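Local structure of periplasmic binding protein (Agrobacterium tumefaciens str. B6, 5L9G) at residues Asp22-Gln36 / Gly70-Ala82. The protein binds the opine mannopine in the periplasm, probably delivering it to an ABC transporter for import into the bacterial cell. Numbering follows the deposited sequence.
With MO0 (mannopine), chain C.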
loop_
_atom_site.group_PDB
_atom_site.type_symbol
_atom_site.label_atom_id
_atom_site.label_comp_id
_atom_site.label_asym_id
_atom_site.label_seq_id
_atom_site.Cartn_x
_atom_site.Cartn_y
_atom_site.Cartn_z
ATOM N N ASP A 22 -10.416 -25.377 -3.180
ATOM C CA ASP A 22 -9.205 -24.559 -3.078
ATOM C C ASP A 22 -9.362 -23.426 -2.066
ATOM O O ASP A 22 -10.446 -22.851 -1.954
ATOM C CB ASP A 22 -8.894 -23.896 -4.430
ATOM C CG ASP A 22 -8.607 -24.814 -5.605
ATOM O OD1 ASP A 22 -8.171 -25.960 -5.372
ATOM O OD2 ASP A 22 -8.762 -24.357 -6.761
ATOM N N VAL A 23 -8.263 -23.046 -1.398
ATOM C CA VAL A 23 -8.221 -21.856 -0.536
ATOM C C VAL A 23 -8.167 -20.688 -1.526
ATOM O O VAL A 23 -7.372 -20.740 -2.474
ATOM C CB VAL A 23 -7.000 -21.833 0.431
ATOM C CG1 VAL A 23 -6.859 -20.473 1.125
ATOM C CG2 VAL A 23 -7.082 -22.954 1.457
ATOM N N VAL A 24 -9.019 -19.663 -1.347
ATOM C CA VAL A 24 -9.007 -18.513 -2.253
ATOM C C VAL A 24 -8.222 -17.376 -1.594
ATOM O O VAL A 24 -8.561 -16.952 -0.480
ATOM C CB VAL A 24 -10.437 -18.080 -2.701
ATOM C CG1 VAL A 24 -10.379 -16.889 -3.659
ATOM C CG2 VAL A 24 -11.201 -19.247 -3.341
ATOM N N ILE A 25 -7.167 -16.896 -2.280
ATOM C CA ILE A 25 -6.333 -15.776 -1.791
ATOM C C ILE A 25 -6.415 -14.604 -2.774
ATOM O O ILE A 25 -6.377 -14.802 -3.988
ATOM C CB ILE A 25 -4.888 -16.254 -1.447
ATOM C CG1 ILE A 25 -4.048 -15.132 -0.784
ATOM C CG2 ILE A 25 -4.169 -16.895 -2.679
ATOM C CD1 ILE A 25 -2.962 -15.666 0.092
ATOM N N ALA A 26 -6.565 -13.382 -2.256
ATOM C CA ALA A 26 -6.708 -12.240 -3.125
ATOM C C ALA A 26 -5.821 -11.063 -2.747
ATOM O O ALA A 26 -5.735 -10.698 -1.576
ATOM C CB ALA A 26 -8.167 -11.800 -3.198
ATOM N N SER A 27 -5.174 -10.461 -3.747
ATOM C CA SER A 27 -4.398 -9.237 -3.525
ATOM C C SER A 27 -4.827 -8.243 -4.626
ATOM O O SER A 27 -5.939 -8.381 -5.153
ATOM C CB SER A 27 -2.895 -9.508 -3.438
ATOM O OG SER A 27 -2.121 -8.346 -3.177
ATOM N N SER A 28 -3.991 -7.273 -4.985
ATOM C CA SER A 28 -4.389 -6.220 -5.913
ATOM C C SER A 28 -3.848 -6.336 -7.352
ATOM O O SER A 28 -3.906 -5.352 -8.099
ATOM C CB SER A 28 -4.039 -4.853 -5.323
ATOM O OG SER A 28 -2.635 -4.646 -5.363
ATOM N N GLY A 29 -3.368 -7.520 -7.723
ATOM C CA GLY A 29 -2.908 -7.827 -9.080
ATOM C C GLY A 29 -1.546 -7.274 -9.437
ATOM O O GLY A 29 -0.807 -6.766 -8.575
ATOM N N GLY A 30 -1.202 -7.415 -10.715
ATOM C CA GLY A 30 0.056 -6.908 -11.248
ATOM C C GLY A 30 1.294 -7.503 -10.602
ATOM O O GLY A 30 1.233 -8.616 -10.037
ATOM N N GLY A 31 2.399 -6.741 -10.683
ATOM C CA GLY A 31 3.720 -7.141 -10.191
ATOM C C GLY A 31 3.746 -7.543 -8.721
ATOM O O GLY A 31 4.478 -8.468 -8.331
ATOM N N TRP A 32 2.959 -6.843 -7.903
ATOM C CA TRP A 32 2.868 -7.115 -6.468
ATOM C C TRP A 32 2.238 -8.482 -6.199
ATOM O O TRP A 32 2.781 -9.248 -5.396
ATOM C CB TRP A 32 2.133 -5.973 -5.746
ATOM C CG TRP A 32 1.717 -6.238 -4.316
ATOM C CD1 TRP A 32 0.483 -6.010 -3.782
ATOM C CD2 TRP A 32 2.538 -6.735 -3.232
ATOM N NE1 TRP A 32 0.483 -6.313 -2.437
ATOM C CE2 TRP A 32 1.732 -6.753 -2.071
ATOM C CE3 TRP A 32 3.879 -7.165 -3.133
ATOM C CZ2 TRP A 32 2.204 -7.227 -0.824
ATOM C CZ3 TRP A 32 4.342 -7.647 -1.905
ATOM C CH2 TRP A 32 3.520 -7.653 -0.763
ATOM N N GLN A 33 1.113 -8.809 -6.894
ATOM C CA GLN A 33 0.451 -10.115 -6.727
ATOM C C GLN A 33 1.351 -11.226 -7.234
ATOM O O GLN A 33 1.431 -12.285 -6.598
ATOM C CB GLN A 33 -0.915 -10.157 -7.404
ATOM C CG GLN A 33 -1.663 -11.484 -7.137
ATOM C CD GLN A 33 -3.134 -11.300 -6.927
ATOM O OE1 GLN A 33 -3.597 -10.207 -6.570
ATOM N NE2 GLN A 33 -3.901 -12.371 -7.130
ATOM N N GLU A 34 2.052 -10.977 -8.356
ATOM C CA GLU A 34 2.993 -11.929 -8.934
ATOM C C GLU A 34 4.144 -12.231 -7.968
ATOM O O GLU A 34 4.514 -13.397 -7.807
ATOM C CB GLU A 34 3.492 -11.455 -10.314
ATOM C CG GLU A 34 2.380 -11.520 -11.352
ATOM C CD GLU A 34 2.623 -10.836 -12.687
ATOM O OE1 GLU A 34 3.791 -10.500 -12.989
ATOM O OE2 GLU A 34 1.643 -10.663 -13.448
ATOM N N ALA A 35 4.664 -11.207 -7.289
ATOM C CA ALA A 35 5.734 -11.372 -6.302
ATOM C C ALA A 35 5.258 -12.235 -5.122
ATOM O O ALA A 35 5.970 -13.145 -4.704
ATOM C CB ALA A 35 6.205 -10.023 -5.805
ATOM N N GLN A 36 4.048 -11.963 -4.602
ATOM C CA GLN A 36 3.483 -12.740 -3.495
ATOM C C GLN A 36 3.260 -14.188 -3.932
ATOM O O GLN A 36 3.622 -15.106 -3.208
ATOM C CB GLN A 36 2.162 -12.131 -3.019
ATOM C CG GLN A 36 2.317 -10.794 -2.339
ATOM C CD GLN A 36 0.968 -10.170 -2.159
ATOM O OE1 GLN A 36 0.283 -10.420 -1.179
ATOM N NE2 GLN A 36 0.549 -9.375 -3.130
ATOM N N GLY A 70 -23.909 -12.549 2.168
ATOM C CA GLY A 70 -24.117 -13.859 2.776
ATOM C C GLY A 70 -23.439 -14.965 1.988
ATOM O O GLY A 70 -23.595 -16.144 2.310
ATOM N N SER A 71 -22.671 -14.577 0.945
ATOM C CA SER A 71 -21.931 -15.475 0.061
ATOM C C SER A 71 -20.438 -15.096 0.034
ATOM O O SER A 71 -20.002 -14.319 -0.831
ATOM C CB SER A 71 -22.536 -15.466 -1.341
ATOM O OG SER A 71 -23.880 -15.923 -1.329
ATOM N N VAL A 72 -19.660 -15.627 1.007
ATOM C CA VAL A 72 -18.219 -15.375 1.111
ATOM C C VAL A 72 -17.472 -16.440 0.287
ATOM O O VAL A 72 -17.616 -17.638 0.553
ATOM C CB VAL A 72 -17.726 -15.308 2.588
ATOM C CG1 VAL A 72 -16.203 -15.188 2.655
ATOM C CG2 VAL A 72 -18.387 -14.153 3.338
ATOM N N THR A 73 -16.706 -15.995 -0.726
ATOM C CA THR A 73 -15.906 -16.887 -1.576
ATOM C C THR A 73 -14.408 -16.748 -1.285
ATOM O O THR A 73 -13.664 -17.700 -1.479
ATOM C CB THR A 73 -16.240 -16.739 -3.084
ATOM O OG1 THR A 73 -16.074 -15.385 -3.500
ATOM C CG2 THR A 73 -17.642 -17.224 -3.429
ATOM N N TRP A 74 -13.972 -15.576 -0.799
ATOM C CA TRP A 74 -12.561 -15.327 -0.474
ATOM C C TRP A 74 -12.197 -15.901 0.889
ATOM O O TRP A 74 -13.012 -15.856 1.817
ATOM C CB TRP A 74 -12.286 -13.818 -0.455
ATOM C CG TRP A 74 -12.377 -13.135 -1.788
ATOM C CD1 TRP A 74 -12.333 -13.715 -3.023
ATOM C CD2 TRP A 74 -12.427 -11.721 -2.008
ATOM N NE1 TRP A 74 -12.396 -12.749 -4.000
ATOM C CE2 TRP A 74 -12.449 -11.516 -3.405
ATOM C CE3 TRP A 74 -12.508 -10.604 -1.154
ATOM C CZ2 TRP A 74 -12.537 -10.240 -3.968
ATOM C CZ3 TRP A 74 -12.564 -9.337 -1.714
ATOM C CH2 TRP A 74 -12.591 -9.166 -3.105
ATOM N N ASP A 75 -10.980 -16.453 1.009
ATOM C CA ASP A 75 -10.495 -16.946 2.304
ATOM C C ASP A 75 -9.514 -15.929 2.877
ATOM O O ASP A 75 -9.814 -15.286 3.889
ATOM C CB ASP A 75 -9.839 -18.324 2.171
ATOM C CG ASP A 75 -10.841 -19.430 1.883
ATOM O OD1 ASP A 75 -11.784 -19.591 2.665
ATOM O OD2 ASP A 75 -10.735 -20.044 0.833
ATOM N N ILE A 76 -8.367 -15.753 2.208
ATOM C CA ILE A 76 -7.340 -14.781 2.611
ATOM C C ILE A 76 -7.420 -13.534 1.735
ATOM O O ILE A 76 -7.450 -13.629 0.502
ATOM C CB ILE A 76 -5.910 -15.410 2.571
ATOM C CG1 ILE A 76 -5.819 -16.681 3.454
ATOM C CG2 ILE A 76 -4.811 -14.354 2.922
ATOM C CD1 ILE A 76 -4.625 -17.582 3.175
ATOM N N ILE A 77 -7.381 -12.359 2.375
ATOM C CA ILE A 77 -7.327 -11.086 1.659
ATOM C C ILE A 77 -6.080 -10.339 2.077
ATOM O O ILE A 77 -5.739 -10.312 3.274
ATOM C CB ILE A 77 -8.606 -10.207 1.824
ATOM C CG1 ILE A 77 -8.984 -9.984 3.324
ATOM C CG2 ILE A 77 -9.768 -10.796 1.010
ATOM C CD1 ILE A 77 -10.087 -8.932 3.579
ATOM N N GLN A 78 -5.390 -9.751 1.090
ATOM C CA GLN A 78 -4.243 -8.906 1.384
ATOM C C GLN A 78 -4.812 -7.495 1.472
ATOM O O GLN A 78 -5.390 -6.997 0.505
ATOM C CB GLN A 78 -3.156 -9.018 0.306
ATOM C CG GLN A 78 -1.931 -8.165 0.610
ATOM C CD GLN A 78 -2.125 -6.766 0.070
ATOM O OE1 GLN A 78 -2.254 -6.577 -1.140
ATOM N NE2 GLN A 78 -2.263 -5.785 0.947
ATOM N N ILE A 79 -4.675 -6.867 2.642
ATOM C CA ILE A 79 -5.147 -5.501 2.872
ATOM C C ILE A 79 -4.028 -4.610 3.402
ATOM O O ILE A 79 -2.975 -5.112 3.817
ATOM C CB ILE A 79 -6.401 -5.477 3.819
ATOM C CG1 ILE A 79 -6.085 -6.086 5.215
ATOM C CG2 ILE A 79 -7.628 -6.139 3.138
ATOM C CD1 ILE A 79 -7.141 -5.770 6.345
ATOM N N GLY A 80 -4.267 -3.298 3.401
ATOM C CA GLY A 80 -3.327 -2.344 3.978
ATOM C C GLY A 80 -3.594 -2.256 5.477
ATOM O O GLY A 80 -4.745 -2.394 5.923
ATOM N N ILE A 81 -2.533 -2.049 6.272
ATOM C CA ILE A 81 -2.640 -1.954 7.737
ATOM C C ILE A 81 -3.682 -0.918 8.190
ATOM O O ILE A 81 -4.285 -1.092 9.255
ATOM C CB ILE A 81 -1.242 -1.700 8.386
ATOM C CG1 ILE A 81 -1.254 -1.983 9.912
ATOM C CG2 ILE A 81 -0.691 -0.295 8.042
ATOM C CD1 ILE A 81 0.120 -1.960 10.633
ATOM N N ALA A 82 -3.849 0.176 7.422
ATOM C CA ALA A 82 -4.773 1.255 7.789
ATOM C C ALA A 82 -6.228 0.960 7.426
ATOM O O ALA A 82 -7.107 1.700 7.864
ATOM C CB ALA A 82 -4.302 2.591 7.216
HETATM O OAB MO0 C . -6.608 -2.751 1.888
HETATM C CAF MO0 C . -7.062 -2.881 0.568
HETATM C CAG MO0 C . -6.142 -2.231 -0.449
HETATM O OAC MO0 C . -6.488 -0.901 -0.619
HETATM C CAH MO0 C . -4.671 -2.453 -0.195
HETATM O OAM MO0 C . -4.368 -3.795 -0.088
HETATM C CAI MO0 C . -3.723 -1.760 -1.175
HETATM O OAD MO0 C . -3.910 -2.234 -2.474
HETATM C CAJ MO0 C . -2.291 -1.827 -0.728
HETATM O OAE MO0 C . -2.170 -1.226 0.529
HETATM C CAK MO0 C . -1.280 -1.248 -1.729
HETATM N N MO0 C . -0.211 -2.230 -1.950
HETATM C CA MO0 C . 0.931 -1.673 -2.716
HETATM C C MO0 C . 0.876 -2.149 -4.148
HETATM O O MO0 C . -0.124 -2.784 -4.545
HETATM C CB MO0 C . 2.272 -1.980 -2.094
HETATM C CG MO0 C . 2.721 -3.406 -2.336
HETATM C CD MO0 C . 3.738 -3.879 -1.358
HETATM O OE1 MO0 C . 5.080 -3.879 -1.760
HETATM N NE2 MO0 C . 3.462 -4.284 -0.217
HETATM O OXT MO0 C . 1.795 -1.860 -4.978
HETATM O O HOH W 1 -2.163 -4.408 -2.721
#
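Ser-27 OG donates to Gln-78 OE1 at 2.7 Å, in the carbonyl plane and on a lone pair. Trp-32 NE1 gives Gln-78 OE1 a second bond of 3.0 Å from well above that plane, and water 1 is the third donor to this oxygen. The Gln-78 side chain leaves with CG anti to the backbone N and bends at chi2 (-87°), which brings OE1 to Ser-27 and Trp-32 and NE2 to mannopine OAM, in a weak bond. Second-shell Gln-36 sends NE2 to Ser-27 OG (2.9 Å, N-H...O 171°), so Ser-27 OG accepts from Gln-36 and donates to Gln-78 OE1. Mannopine CG sits over the centre of the Trp-32 indole, 3.4 Å above its plane, and Gly-80 N binds mannopine OAB at 2.8 Å.

Behind the pocket, strands 23-27 and 76-80 run parallel, 12° apart. Val-24 O accepts from both Asp-75 N and Ile-76 N; Ala-26 N and O pair with Ile-76 O and Gln-78 N. Asp-75 OD2 takes Val-24 N at 2.8 Å through its anti lone pair, while OD1 is satisfied by His-262 N. Ile-25 CD1 packs on Ile-76 CG2 at 3.6 Å. Neighbouring parallel strands whose C-terminal ends feed a ligand cleft are characteristic of the alpha/beta lobes of periplasmic binding proteins.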